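Local coordinates for protein peptidoglycan D,D-transpeptidase PbpA (Mycobacterium tuberculosis, PDB 3UN7) that probably cross-links peptidoglycan strands of the mycobacterial cell wall as a penicillin-binding D,D-transpeptidase required for the regulation of cell length, at residues Ala145-Leu157 against Arg171-Ile185. Numbering follows the deposited sequence.
Sequences ALVSSPSYDPNLL and RLGDNPASPLTNRAI
Leu146 meets Ala184 and Ile185 through one branch: CD1 lies 3.6 Å from Ala184 CB and also touches Ile185 CG2. Its other methyl, CD2, reaches the amide of Asn182. Ser148 makes the polar link. Its chi1 of -168° places OG anti to the backbone N, where it accepts a hydrogen bond of 2.8 Å from Arg183 N. The same hydroxyl donates to a water 2.6 Å from OG. This water binds four groups: it also donates hydrogen bonds to Pro150 O and Thr181 O and accepts one from Arg183 NH2. The water sits at the edge of the Arg183 guanidinium, in its plane. It therefore serves two carbonyls, one from each segment. Pro150 follows a cis peptide bond. Its CD sits over a face of the Arg183 guanidinium, and its CG packs 3.8 Å from Ala177 CB. Arg183 NH1 and NH2 hydrogen-bond to Ala177 O and Ser178 O from above the carbonyl planes, and NE forms a salt bridge with Glu432. Next along the chain, Ser151 O lies 3.3 Å from Pro179 CB. Leu180 CD2 sits over one face of the Tyr152 ring, 3.7 Å from the centroid and 5° off the normal, a CH-pi contact. Pro179 O approaches the ring edge, and Leu172 CD2 touches Tyr152 CB. Farther on, Leu156 CD1 reaches the edge of the Arg171 guanidinium, and Leu157 CD1 meets Leu172 CD1. The contact ties strand 143-149, an outer strand of the five-stranded antiparallel sheet, and the loop after it to the end of helix 162-174 and the turns that follow. Such a sheet, flanked by helices, is central to the fold that transpeptidase domains share with serine beta-lactamases.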
# COMPACT_ATOMS: atom_id res chain seq x y z
N ALA A 145 -8.73 1.91 0.07
CA ALA A 145 -8.68 0.55 -0.42
C ALA A 145 -7.45 -0.10 0.14
O ALA A 145 -6.40 0.54 0.28
CB ALA A 145 -8.67 0.51 -1.97
N LEU A 146 -7.60 -1.38 0.45
CA LEU A 146 -6.53 -2.21 0.94
C LEU A 146 -6.77 -3.57 0.29
O LEU A 146 -7.57 -4.36 0.76
CB LEU A 146 -6.60 -2.31 2.46
CG LEU A 146 -5.35 -2.71 3.23
CD1 LEU A 146 -4.26 -1.63 3.11
CD2 LEU A 146 -5.71 -2.96 4.71
N VAL A 147 -6.11 -3.79 -0.84
CA VAL A 147 -6.32 -4.98 -1.67
C VAL A 147 -5.09 -5.87 -1.64
O VAL A 147 -3.97 -5.39 -1.75
CB VAL A 147 -6.69 -4.61 -3.12
CG1 VAL A 147 -6.83 -5.87 -3.98
CG2 VAL A 147 -8.01 -3.82 -3.15
N SER A 148 -5.31 -7.17 -1.47
CA SER A 148 -4.21 -8.15 -1.54
C SER A 148 -4.66 -9.29 -2.44
O SER A 148 -5.84 -9.64 -2.47
CB SER A 148 -3.83 -8.64 -0.13
OG SER A 148 -2.61 -9.37 -0.16
N SER A 149 -3.72 -9.84 -3.21
CA SER A 149 -4.05 -10.88 -4.19
C SER A 149 -2.87 -11.87 -4.27
O SER A 149 -1.71 -11.45 -4.27
CB SER A 149 -4.33 -10.23 -5.55
OG SER A 149 -4.74 -11.17 -6.53
N PRO A 150 -3.15 -13.19 -4.27
CA PRO A 150 -4.46 -13.84 -4.16
C PRO A 150 -5.03 -13.59 -2.76
O PRO A 150 -4.30 -13.18 -1.87
CB PRO A 150 -4.14 -15.33 -4.35
CG PRO A 150 -2.70 -15.47 -3.91
CD PRO A 150 -2.06 -14.18 -4.37
N SER A 151 -6.33 -13.81 -2.59
CA SER A 151 -6.95 -13.69 -1.28
C SER A 151 -7.62 -15.03 -0.96
O SER A 151 -7.38 -16.01 -1.65
CB SER A 151 -7.95 -12.54 -1.27
OG SER A 151 -8.32 -12.19 0.06
N TYR A 152 -8.43 -15.06 0.09
CA TYR A 152 -9.06 -16.30 0.55
C TYR A 152 -10.47 -15.98 1.00
O TYR A 152 -10.83 -14.81 1.15
CB TYR A 152 -8.26 -16.90 1.71
CG TYR A 152 -8.36 -16.09 2.97
CD1 TYR A 152 -9.25 -16.45 3.99
CD2 TYR A 152 -7.59 -14.93 3.14
CE1 TYR A 152 -9.38 -15.68 5.13
CE2 TYR A 152 -7.71 -14.16 4.28
CZ TYR A 152 -8.61 -14.54 5.27
OH TYR A 152 -8.71 -13.78 6.42
N ASP A 153 -11.25 -17.01 1.28
CA ASP A 153 -12.64 -16.83 1.69
C ASP A 153 -12.78 -17.01 3.21
O ASP A 153 -12.76 -18.14 3.69
CB ASP A 153 -13.51 -17.82 0.91
CG ASP A 153 -14.97 -17.74 1.27
OD1 ASP A 153 -15.34 -16.90 2.12
OD2 ASP A 153 -15.75 -18.52 0.68
N PRO A 154 -12.92 -15.90 3.97
CA PRO A 154 -13.09 -16.04 5.43
C PRO A 154 -14.31 -16.86 5.84
O PRO A 154 -14.35 -17.31 6.97
CB PRO A 154 -13.24 -14.59 5.91
CG PRO A 154 -12.49 -13.80 4.86
CD PRO A 154 -12.89 -14.48 3.58
N ASN A 155 -15.27 -17.08 4.93
CA ASN A 155 -16.43 -17.93 5.25
C ASN A 155 -16.01 -19.34 5.59
O ASN A 155 -16.67 -20.02 6.38
CB ASN A 155 -17.45 -17.95 4.10
CG ASN A 155 -18.15 -16.62 3.95
OD1 ASN A 155 -18.91 -16.22 4.84
ND2 ASN A 155 -17.87 -15.91 2.85
N LEU A 156 -14.91 -19.78 5.00
CA LEU A 156 -14.33 -21.10 5.30
C LEU A 156 -13.94 -21.29 6.76
O LEU A 156 -14.21 -22.35 7.36
CB LEU A 156 -13.10 -21.33 4.42
CG LEU A 156 -13.36 -21.69 2.95
CD1 LEU A 156 -12.04 -21.71 2.14
CD2 LEU A 156 -14.11 -23.02 2.82
N LEU A 157 -13.29 -20.27 7.31
CA LEU A 157 -12.82 -20.29 8.69
C LEU A 157 -13.93 -19.94 9.69
O LEU A 157 -13.83 -20.27 10.87
CB LEU A 157 -11.57 -19.40 8.84
CG LEU A 157 -10.44 -20.03 7.98
CD1 LEU A 157 -9.14 -19.23 8.01
CD2 LEU A 157 -10.17 -21.46 8.42
N ARG A 171 -4.98 -26.18 3.79
CA ARG A 171 -4.89 -25.76 2.38
C ARG A 171 -4.25 -24.37 2.24
O ARG A 171 -3.37 -24.17 1.42
CB ARG A 171 -6.27 -25.77 1.70
CG ARG A 171 -6.86 -27.16 1.40
CD ARG A 171 -8.23 -27.04 0.71
NE ARG A 171 -9.37 -27.38 1.58
CZ ARG A 171 -10.36 -26.56 1.92
NH1 ARG A 171 -10.37 -25.30 1.49
NH2 ARG A 171 -11.34 -26.99 2.71
N LEU A 172 -4.70 -23.41 3.05
CA LEU A 172 -4.20 -22.03 2.98
C LEU A 172 -2.75 -21.94 3.46
O LEU A 172 -1.93 -21.22 2.87
CB LEU A 172 -5.10 -21.07 3.78
CG LEU A 172 -6.54 -20.87 3.26
CD1 LEU A 172 -7.44 -20.10 4.24
CD2 LEU A 172 -6.55 -20.20 1.89
N GLY A 173 -2.43 -22.68 4.51
CA GLY A 173 -1.09 -22.72 5.06
C GLY A 173 -0.05 -23.32 4.13
O GLY A 173 1.11 -22.90 4.12
N ASP A 174 -0.48 -24.30 3.34
CA ASP A 174 0.39 -25.03 2.43
C ASP A 174 0.45 -24.37 1.06
O ASP A 174 1.37 -24.65 0.29
CB ASP A 174 -0.06 -26.49 2.31
CG ASP A 174 0.27 -27.32 3.55
OD1 ASP A 174 1.01 -26.84 4.44
OD2 ASP A 174 -0.23 -28.47 3.64
N ASN A 175 -0.51 -23.50 0.75
CA ASN A 175 -0.55 -22.77 -0.51
C ASN A 175 0.67 -21.86 -0.64
O ASN A 175 0.84 -20.91 0.13
CB ASN A 175 -1.85 -21.94 -0.61
CG ASN A 175 -2.05 -21.29 -1.99
OD1 ASN A 175 -1.10 -20.89 -2.65
ND2 ASN A 175 -3.30 -21.18 -2.40
N PRO A 176 1.54 -22.15 -1.63
CA PRO A 176 2.78 -21.39 -1.74
C PRO A 176 2.59 -19.90 -2.08
O PRO A 176 3.49 -19.10 -1.81
CB PRO A 176 3.56 -22.12 -2.84
CG PRO A 176 2.53 -22.84 -3.63
CD PRO A 176 1.41 -23.16 -2.70
N ALA A 177 1.44 -19.54 -2.64
CA ALA A 177 1.11 -18.12 -2.87
C ALA A 177 0.63 -17.36 -1.60
O ALA A 177 0.36 -16.15 -1.65
CB ALA A 177 0.09 -17.99 -4.00
N SER A 178 0.52 -18.08 -0.48
CA SER A 178 0.15 -17.48 0.82
C SER A 178 -1.01 -16.48 0.76
O SER A 178 -0.83 -15.30 1.04
CB SER A 178 1.38 -16.85 1.49
OG SER A 178 1.08 -16.58 2.85
N PRO A 179 -2.21 -16.93 0.40
CA PRO A 179 -3.34 -15.99 0.29
C PRO A 179 -3.79 -15.39 1.63
O PRO A 179 -4.45 -14.36 1.65
CB PRO A 179 -4.44 -16.82 -0.35
CG PRO A 179 -4.10 -18.22 -0.02
CD PRO A 179 -2.62 -18.32 0.09
N LEU A 180 -3.40 -16.01 2.74
CA LEU A 180 -3.67 -15.45 4.06
C LEU A 180 -2.90 -14.15 4.30
O LEU A 180 -3.30 -13.31 5.10
CB LEU A 180 -3.36 -16.48 5.15
CG LEU A 180 -4.40 -17.60 5.33
CD1 LEU A 180 -3.86 -18.66 6.28
CD2 LEU A 180 -5.72 -17.05 5.87
N THR A 181 -1.76 -13.99 3.61
CA THR A 181 -0.93 -12.81 3.80
C THR A 181 -1.66 -11.55 3.31
O THR A 181 -2.22 -11.52 2.19
CB THR A 181 0.46 -12.98 3.14
OG1 THR A 181 1.08 -14.17 3.65
CG2 THR A 181 1.38 -11.79 3.44
N ASN A 182 -1.70 -10.52 4.15
CA ASN A 182 -2.17 -9.22 3.72
C ASN A 182 -0.95 -8.50 3.16
O ASN A 182 -0.20 -7.86 3.90
CB ASN A 182 -2.82 -8.43 4.86
CG ASN A 182 -3.34 -7.09 4.41
OD1 ASN A 182 -2.97 -6.61 3.34
ND2 ASN A 182 -4.21 -6.48 5.22
N ARG A 183 -0.75 -8.64 1.85
CA ARG A 183 0.42 -8.10 1.17
C ARG A 183 0.52 -6.58 1.22
O ARG A 183 1.61 -6.03 1.09
CB ARG A 183 0.43 -8.58 -0.29
CG ARG A 183 0.79 -10.04 -0.43
CD ARG A 183 0.71 -10.59 -1.86
NE ARG A 183 1.55 -11.79 -1.98
CZ ARG A 183 1.21 -13.01 -1.58
NH1 ARG A 183 2.09 -14.00 -1.71
NH2 ARG A 183 0.00 -13.26 -1.05
N ALA A 184 -0.61 -5.90 1.40
CA ALA A 184 -0.63 -4.43 1.42
C ALA A 184 0.11 -3.84 2.63
O ALA A 184 0.66 -2.74 2.53
CB ALA A 184 -2.06 -3.95 1.41
N ILE A 185 0.10 -4.56 3.75
CA ILE A 185 0.64 -4.03 5.02
C ILE A 185 1.58 -4.95 5.79
O ILE A 185 2.28 -4.49 6.68
CB ILE A 185 -0.47 -3.61 6.00
CG1 ILE A 185 -1.35 -4.82 6.42
CG2 ILE A 185 -1.30 -2.49 5.40
CD1 ILE A 185 -2.32 -4.52 7.58
O HOH W 1 -2.49 -11.93 -0.42